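T CELL surface glycoprotein CD4 (Rattus norvegicus, PDB 1CID) serves as a co-receptor of the T-cell receptor that recognises MHC class II, here as its membrane-proximal domains 3 and 4. Local coordinates at residues I76-L81 / L104-K108; P154-Q160 / D172-V177. One frame throughout, in Å; residues are numbered along the deposited sequence.

Contact 1: residues I76-L81 / L104-K108; sequences IPQVSL and LVVMK
V106 holds CG1 anti to its own backbone N (chi1 -175°) and CG2 anti to its carbonyl carbon, a fork that sends one branch to L81 and the other to V79. L81 in turn has CG beside its backbone N (chi1 -67°), which leans the branched end toward the valine; the two side chains meet at a slant, with L81 CG 4.1 Å from V106 CG1. On the other prong, V106 CG2 and V79 CG1 reach for one another tip to tip at 3.5 Å, and the carbonyl oxygen of S80 lies 3.6 Å from the same V106 CG2. L104 offers CD2 to two partners: I76 CD1 meets it end on at 3.7 Å, while V79 CG2 passes alongside in the opposite sense at 4.0 Å. At the more open end L81 CD1 rests 3.9 Å from K108 CB, the side chains nearly perpendicular, and the lysine then leads away toward a weak, long ion pair with E9. The interface is thus apolar and largely buried; I76 also touches P62 and F83, and L81 touches E120 and M122 of strand 116-122. Backbone bonds between V79 and both G10 and E11 tie the loop down. The arrangement belongs to an immunoglobulin-like beta sandwich: the link between strands 73-76 and 85-92, the E-F connection, packs on the last strand of domain 3 where it runs unbroken into domain 4.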
ATOM      1  N   ILE A  76      -4.554  -4.493   5.296  1.00 32.02           N
ATOM      2  CA  ILE A  76      -4.447  -5.555   4.230  1.00 31.22           C
ATOM      3  C   ILE A  76      -3.255  -6.313   4.774  1.00 34.75           C
ATOM      4  O   ILE A  76      -2.293  -5.618   5.110  1.00 38.31           O
ATOM      5  CB  ILE A  76      -4.562  -5.055   2.790  1.00 27.89           C
ATOM      6  CG1 ILE A  76      -3.375  -5.547   1.948  1.00 28.28           C
ATOM      7  CG2 ILE A  76      -4.796  -3.535   2.504  1.00 25.82           C
ATOM      8  CD1 ILE A  76      -3.619  -5.258   0.418  1.00 31.15           C
ATOM      9  N   PRO A  77      -3.237  -7.625   5.001  1.00 36.31           N
ATOM     10  CA  PRO A  77      -2.150  -8.255   5.761  1.00 36.42           C
ATOM     11  C   PRO A  77      -0.852  -8.903   5.344  1.00 37.01           C
ATOM     12  O   PRO A  77       0.023  -9.226   6.245  1.00 38.50           O
ATOM     13  CB  PRO A  77      -3.056  -9.211   6.644  1.00 34.81           C
ATOM     14  CG  PRO A  77      -4.155  -9.656   5.745  1.00 35.86           C
ATOM     15  CD  PRO A  77      -4.348  -8.564   4.684  1.00 37.09           C
ATOM     16  N   GLN A  78      -0.657  -9.099   4.054  1.00 33.90           N
ATOM     17  CA  GLN A  78       0.648  -9.759   3.680  1.00 32.63           C
ATOM     18  C   GLN A  78       0.571  -9.340   2.232  1.00 31.24           C
ATOM     19  O   GLN A  78       0.110 -10.093   1.430  1.00 33.49           O
ATOM     20  CB  GLN A  78       0.747 -11.127   4.165  1.00 38.76           C
ATOM     21  CG  GLN A  78       1.291 -12.401   3.739  1.00 51.17           C
ATOM     22  CD  GLN A  78       1.096 -13.288   2.534  1.00 59.49           C
ATOM     23  OE1 GLN A  78       0.039 -13.757   1.991  1.00 61.97           O
ATOM     24  NE2 GLN A  78       2.277 -13.722   1.935  1.00 62.91           N
ATOM     25  N   VAL A  79       0.954  -8.061   2.118  1.00 28.28           N
ATOM     26  CA  VAL A  79       1.020  -7.299   0.881  1.00 24.11           C
ATOM     27  C   VAL A  79       1.709  -7.954  -0.280  1.00 23.43           C
ATOM     28  O   VAL A  79       2.534  -8.858  -0.137  1.00 21.59           O
ATOM     29  CB  VAL A  79       1.535  -5.935   1.273  1.00 23.68           C
ATOM     30  CG1 VAL A  79       2.527  -5.055   0.543  1.00 24.23           C
ATOM     31  CG2 VAL A  79       0.145  -5.339   1.119  1.00 24.08           C
ATOM     32  N   SER A  80       1.284  -7.510  -1.469  1.00 24.53           N
ATOM     33  CA  SER A  80       1.908  -8.126  -2.705  1.00 26.49           C
ATOM     34  C   SER A  80       1.722  -7.133  -3.834  1.00 28.06           C
ATOM     35  O   SER A  80       0.835  -6.316  -3.738  1.00 28.13           O
ATOM     36  CB  SER A  80       1.485  -9.542  -2.892  1.00 27.84           C
ATOM     37  OG  SER A  80       1.765 -10.004  -4.216  1.00 33.50           O
ATOM     38  N   LEU A  81       2.571  -7.011  -4.832  1.00 31.02           N
ATOM     39  CA  LEU A  81       2.513  -6.082  -5.933  1.00 32.84           C
ATOM     40  C   LEU A  81       1.153  -6.232  -6.627  1.00 36.01           C
ATOM     41  O   LEU A  81       0.696  -5.258  -7.261  1.00 39.40           O
ATOM     42  CB  LEU A  81       3.555  -6.257  -7.046  1.00 26.66           C
ATOM     43  CG  LEU A  81       4.997  -5.987  -6.681  1.00 24.42           C
ATOM     44  CD1 LEU A  81       5.852  -6.375  -7.902  1.00 22.46           C
ATOM     45  CD2 LEU A  81       5.247  -4.575  -6.185  1.00 22.88           C
ATOM     46  N   LEU A 104      -2.317   2.031  -1.930  1.00 19.56           N
ATOM     47  CA  LEU A 104      -1.245   1.161  -1.529  1.00 19.23           C
ATOM     48  C   LEU A 104      -0.266   0.984  -2.684  1.00 21.01           C
ATOM     49  O   LEU A 104      -0.772   0.399  -3.645  1.00 19.59           O
ATOM     50  CB  LEU A 104      -1.902  -0.122  -1.137  1.00 18.59           C
ATOM     51  CG  LEU A 104      -0.864  -1.240  -0.982  1.00 18.56           C
ATOM     52  CD1 LEU A 104      -0.319  -1.114   0.435  1.00 18.91           C
ATOM     53  CD2 LEU A 104      -1.580  -2.552  -1.179  1.00 16.50           C
ATOM     54  N   VAL A 105       0.954   1.522  -2.330  1.00 22.87           N
ATOM     55  CA  VAL A 105       2.030   1.319  -3.350  1.00 22.42           C
ATOM     56  C   VAL A 105       3.012   0.294  -2.690  1.00 22.11           C
ATOM     57  O   VAL A 105       3.298   0.610  -1.536  1.00 21.34           O
ATOM     58  CB  VAL A 105       2.745   2.450  -4.034  1.00 22.07           C
ATOM     59  CG1 VAL A 105       2.148   3.845  -3.790  1.00 20.93           C
ATOM     60  CG2 VAL A 105       4.236   2.591  -3.803  1.00 21.16           C
ATOM     61  N   VAL A 106       3.392  -0.758  -3.406  1.00 21.82           N
ATOM     62  CA  VAL A 106       4.238  -1.899  -3.164  1.00 20.91           C
ATOM     63  C   VAL A 106       5.541  -2.020  -3.996  1.00 21.15           C
ATOM     64  O   VAL A 106       5.575  -2.000  -5.207  1.00 21.48           O
ATOM     65  CB  VAL A 106       3.536  -3.256  -3.358  1.00 18.45           C
ATOM     66  CG1 VAL A 106       4.400  -4.445  -2.975  1.00 18.65           C
ATOM     67  CG2 VAL A 106       2.337  -3.269  -2.472  1.00 17.61           C
ATOM     68  N   MET A 107       6.622  -2.277  -3.272  1.00 22.58           N
ATOM     69  CA  MET A 107       7.986  -2.432  -3.768  1.00 23.19           C
ATOM     70  C   MET A 107       8.462  -3.877  -3.638  1.00 23.96           C
ATOM     71  O   MET A 107       8.203  -4.462  -2.569  1.00 24.39           O
ATOM     72  CB  MET A 107       8.978  -1.648  -2.907  1.00 24.26           C
ATOM     73  CG  MET A 107      10.387  -1.593  -3.416  1.00 22.98           C
ATOM     74  SD  MET A 107      11.476  -0.377  -2.711  1.00 21.14           S
ATOM     75  CE  MET A 107      11.145   1.226  -3.318  1.00 19.64           C
ATOM     76  N   LYS A 108       9.136  -4.280  -4.677  1.00 24.27           N
ATOM     77  CA  LYS A 108       9.724  -5.649  -4.675  1.00 27.57           C
ATOM     78  C   LYS A 108      11.185  -5.664  -5.199  1.00 27.23           C
ATOM     79  O   LYS A 108      11.406  -5.433  -6.418  1.00 25.83           O
ATOM     80  CB  LYS A 108       8.945  -6.670  -5.490  1.00 33.09           C
ATOM     81  CG  LYS A 108       9.480  -8.173  -5.346  1.00 35.83           C
ATOM     82  CD  LYS A 108       9.033  -9.155  -6.370  1.00 39.85           C
ATOM     83  CE  LYS A 108       9.541 -10.562  -6.368  1.00 44.37           C
ATOM     84  NZ  LYS A 108       9.384 -11.463  -5.156  1.00 48.82           N
TER

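Contact 2: residues P154-Q160 / D172-V177; sequences PEAGVWQ and DSKIQV
Strands 158-160 and 172-176 run antiparallel at 156°, their axes 4.7 Å apart, with W159 and I175 as the hydrogen-bonded pair. W159 N gives a 2.6 Å bond to I175 O, and the return bond from I175 N to W159 O is weak. A further bond from V177 N to G157 O (2.8 Å) extends the pairing past the strand end. W159 and I175 turn their side chains to one face, where W159 CB and I175 CG2 touch at 4.0 Å and L117 touches both. The indole, with CG beside the backbone N (chi1 -83°), folds back along its own segment; its NE1 donates to E155 O at 2.9 Å, nearly straight and in the ring plane. That bond helps hold the ring's rotation, and P154 CB lies over one ring face, displaced toward the rim. V177 CG2 meets the indole obliquely, while V177 CG1 reaches P154 CG at 3.8 Å, roughly at right angles. On the other face K174 bends across the pair, its CD 4.0 Å from V158 CG1 and 3.9 Å from Q160 CB, and its NZ forms a salt bridge with E136. E155 OE1 forms a salt bridge with R141. This is the F-G hairpin of an immunoglobulin fold, ahead of disulfide-bonded C161, with W159 bonded to the residue four earlier much as tyrosine is in the tyrosine corner.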
ATOM      1  N   PRO A 154      25.613  -6.461  -9.949  1.00 39.68           N
ATOM      2  CA  PRO A 154      25.858  -5.739  -8.717  1.00 38.35           C
ATOM      3  C   PRO A 154      27.048  -6.255  -7.933  1.00 37.68           C
ATOM      4  O   PRO A 154      27.243  -7.477  -7.837  1.00 38.50           O
ATOM      5  CB  PRO A 154      24.601  -6.062  -7.945  1.00 38.80           C
ATOM      6  CG  PRO A 154      24.233  -7.434  -8.515  1.00 39.02           C
ATOM      7  CD  PRO A 154      24.307  -7.123 -10.012  1.00 39.37           C
ATOM      8  N   GLU A 155      27.799  -5.364  -7.352  1.00 35.85           N
ATOM      9  CA  GLU A 155      28.881  -5.706  -6.473  1.00 36.63           C
ATOM     10  C   GLU A 155      28.244  -6.373  -5.290  1.00 37.88           C
ATOM     11  O   GLU A 155      27.172  -5.940  -4.904  1.00 40.88           O
ATOM     12  CB  GLU A 155      29.587  -4.438  -5.948  1.00 37.43           C
ATOM     13  CG  GLU A 155      30.512  -4.117  -7.169  1.00 41.42           C
ATOM     14  CD  GLU A 155      29.787  -3.000  -7.852  1.00 44.24           C
ATOM     15  OE1 GLU A 155      30.053  -2.048  -7.076  1.00 45.57           O
ATOM     16  OE2 GLU A 155      29.081  -3.044  -8.841  1.00 47.16           O
ATOM     17  N   ALA A 156      28.770  -7.381  -4.654  1.00 38.49           N
ATOM     18  CA  ALA A 156      28.244  -8.029  -3.464  1.00 35.34           C
ATOM     19  C   ALA A 156      28.090  -6.929  -2.411  1.00 36.22           C
ATOM     20  O   ALA A 156      28.918  -5.998  -2.525  1.00 37.32           O
ATOM     21  CB  ALA A 156      29.298  -8.936  -2.925  1.00 31.76           C
ATOM     22  N   GLY A 157      27.127  -7.142  -1.491  1.00 37.31           N
ATOM     23  CA  GLY A 157      26.878  -6.127  -0.404  1.00 35.59           C
ATOM     24  C   GLY A 157      25.411  -5.790  -0.083  1.00 33.39           C
ATOM     25  O   GLY A 157      24.496  -6.530  -0.528  1.00 35.82           O
ATOM     26  N   VAL A 158      25.134  -4.717   0.649  1.00 30.14           N
ATOM     27  CA  VAL A 158      23.746  -4.433   0.983  1.00 26.44           C
ATOM     28  C   VAL A 158      23.357  -3.468  -0.087  1.00 26.44           C
ATOM     29  O   VAL A 158      24.027  -2.439   0.002  1.00 24.49           O
ATOM     30  CB  VAL A 158      23.719  -3.833   2.384  1.00 25.93           C
ATOM     31  CG1 VAL A 158      22.353  -3.301   2.704  1.00 30.28           C
ATOM     32  CG2 VAL A 158      24.036  -4.830   3.493  1.00 26.64           C
ATOM     33  N   TRP A 159      22.409  -3.785  -0.905  1.00 27.08           N
ATOM     34  CA  TRP A 159      22.014  -2.682  -1.825  1.00 26.47           C
ATOM     35  C   TRP A 159      20.796  -1.987  -1.213  1.00 24.07           C
ATOM     36  O   TRP A 159      20.159  -2.686  -0.417  1.00 24.61           O
ATOM     37  CB  TRP A 159      21.637  -3.234  -3.156  1.00 28.79           C
ATOM     38  CG  TRP A 159      22.900  -3.427  -3.894  1.00 33.45           C
ATOM     39  CD1 TRP A 159      23.798  -4.407  -3.641  1.00 34.95           C
ATOM     40  CD2 TRP A 159      23.404  -2.638  -4.979  1.00 36.26           C
ATOM     41  NE1 TRP A 159      24.842  -4.260  -4.531  1.00 37.14           N
ATOM     42  CE2 TRP A 159      24.632  -3.225  -5.370  1.00 36.74           C
ATOM     43  CE3 TRP A 159      22.964  -1.536  -5.682  1.00 36.56           C
ATOM     44  CZ2 TRP A 159      25.386  -2.794  -6.435  1.00 37.82           C
ATOM     45  CZ3 TRP A 159      23.754  -1.086  -6.734  1.00 39.43           C
ATOM     46  CH2 TRP A 159      24.946  -1.664  -7.119  1.00 38.37           C
ATOM     47  N   GLN A 160      20.427  -0.811  -1.567  1.00 20.67           N
ATOM     48  CA  GLN A 160      19.151  -0.407  -0.906  1.00 20.84           C
ATOM     49  C   GLN A 160      18.217  -0.033  -2.016  1.00 21.79           C
ATOM     50  O   GLN A 160      18.790   0.287  -3.092  1.00 23.16           O
ATOM     51  CB  GLN A 160      19.639   0.554   0.113  1.00 19.27           C
ATOM     52  CG  GLN A 160      18.477   1.400   0.553  1.00 22.55           C
ATOM     53  CD  GLN A 160      18.975   2.415   1.553  1.00 25.43           C
ATOM     54  OE1 GLN A 160      19.927   3.174   1.416  1.00 30.19           O
ATOM     55  NE2 GLN A 160      18.299   2.478   2.686  1.00 27.66           N
ATOM     56  N   ASP A 172      11.915   2.778   1.270  1.00 21.06           N
ATOM     57  CA  ASP A 172      13.125   2.030   0.900  1.00 22.53           C
ATOM     58  C   ASP A 172      13.033   0.558   1.321  1.00 20.75           C
ATOM     59  O   ASP A 172      12.298   0.172   2.185  1.00 22.84           O
ATOM     60  CB  ASP A 172      14.409   2.534   1.516  1.00 25.27           C
ATOM     61  CG  ASP A 172      14.578   2.335   3.001  1.00 27.81           C
ATOM     62  OD1 ASP A 172      14.231   3.181   3.889  1.00 33.15           O
ATOM     63  OD2 ASP A 172      15.164   1.260   3.272  1.00 29.02           O
ATOM     64  N   SER A 173      13.877  -0.239   0.779  1.00 20.59           N
ATOM     65  CA  SER A 173      13.981  -1.653   1.059  1.00 22.96           C
ATOM     66  C   SER A 173      15.400  -2.159   0.731  1.00 24.83           C
ATOM     67  O   SER A 173      15.959  -1.715  -0.316  1.00 25.78           O
ATOM     68  CB  SER A 173      12.920  -2.104   0.081  1.00 25.86           C
ATOM     69  OG  SER A 173      12.561  -3.404   0.490  1.00 32.71           O
ATOM     70  N   LYS A 174      16.008  -3.010   1.572  1.00 23.44           N
ATOM     71  CA  LYS A 174      17.298  -3.577   1.444  1.00 22.46           C
ATOM     72  C   LYS A 174      17.216  -5.092   1.188  1.00 23.53           C
ATOM     73  O   LYS A 174      16.369  -5.847   1.636  1.00 22.15           O
ATOM     74  CB  LYS A 174      18.171  -3.682   2.674  1.00 26.55           C
ATOM     75  CG  LYS A 174      18.072  -2.628   3.754  1.00 29.00           C
ATOM     76  CD  LYS A 174      18.866  -1.417   3.357  1.00 28.75           C
ATOM     77  CE  LYS A 174      19.010  -0.542   4.583  1.00 32.07           C
ATOM     78  NZ  LYS A 174      19.822  -1.339   5.548  1.00 39.42           N
ATOM     79  N   ILE A 175      18.279  -5.411   0.512  1.00 26.06           N
ATOM     80  CA  ILE A 175      18.733  -6.697   0.051  1.00 25.56           C
ATOM     81  C   ILE A 175      20.288  -6.784   0.115  1.00 26.88           C
ATOM     82  O   ILE A 175      21.131  -5.882  -0.181  1.00 25.95           O
ATOM     83  CB  ILE A 175      18.150  -6.872  -1.376  1.00 24.07           C
ATOM     84  CG1 ILE A 175      18.398  -8.390  -1.672  1.00 24.77           C
ATOM     85  CG2 ILE A 175      18.710  -5.879  -2.418  1.00 21.79           C
ATOM     86  CD1 ILE A 175      17.678  -8.782  -3.002  1.00 25.62           C
ATOM     87  N   GLN A 176      20.614  -7.991   0.587  1.00 25.45           N
ATOM     88  CA  GLN A 176      21.999  -8.457   0.674  1.00 26.11           C
ATOM     89  C   GLN A 176      22.131  -9.267  -0.644  1.00 27.05           C
ATOM     90  O   GLN A 176      21.440 -10.299  -0.959  1.00 26.09           O
ATOM     91  CB  GLN A 176      22.372  -9.225   1.917  1.00 27.35           C
ATOM     92  CG  GLN A 176      23.401 -10.288   1.683  1.00 28.94           C
ATOM     93  CD  GLN A 176      24.011 -11.105   2.746  1.00 29.26           C
ATOM     94  OE1 GLN A 176      23.559 -12.156   3.155  1.00 32.14           O
ATOM     95  NE2 GLN A 176      25.169 -10.608   3.177  1.00 33.76           N
ATOM     96  N   VAL A 177      23.073  -8.792  -1.445  1.00 27.61           N
ATOM     97  CA  VAL A 177      23.401  -9.489  -2.724  1.00 26.48           C
ATOM     98  C   VAL A 177      24.622 -10.350  -2.360  1.00 25.31           C
ATOM     99  O   VAL A 177      24.407 -11.182  -3.265  1.00 26.91           O
ATOM    100  CB  VAL A 177      23.685  -8.482  -3.841  1.00 27.45           C
ATOM    101  CG1 VAL A 177      23.893  -9.163  -5.176  1.00 23.77           C
ATOM    102  CG2 VAL A 177      22.626  -7.392  -3.944  1.00 25.22           C
ATOM    103  OXT VAL A 177      25.039 -11.202  -1.431  1.00 20.00           O
TER

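Overall arrangement
The two contacts follow one another along the chain and sit in successive immunoglobulin-like domains, their centres about 20 Å apart. Contact 1 is near the middle of the molecule, its centre about 5 Å from the centre of the chain, whereas contact 2 is a surface contact whose centre lies about 22 Å from it. They meet through the continuous strand 97-110: M107, facing away from the 76-81 loop, brings its SD to 3.6 Å from S173 CB. S173 also packs on V109 and hydrogen-bonds through OG to S8 OG. The final strand of domain 4 therefore leans on the strand shared by both domains, close to their junction.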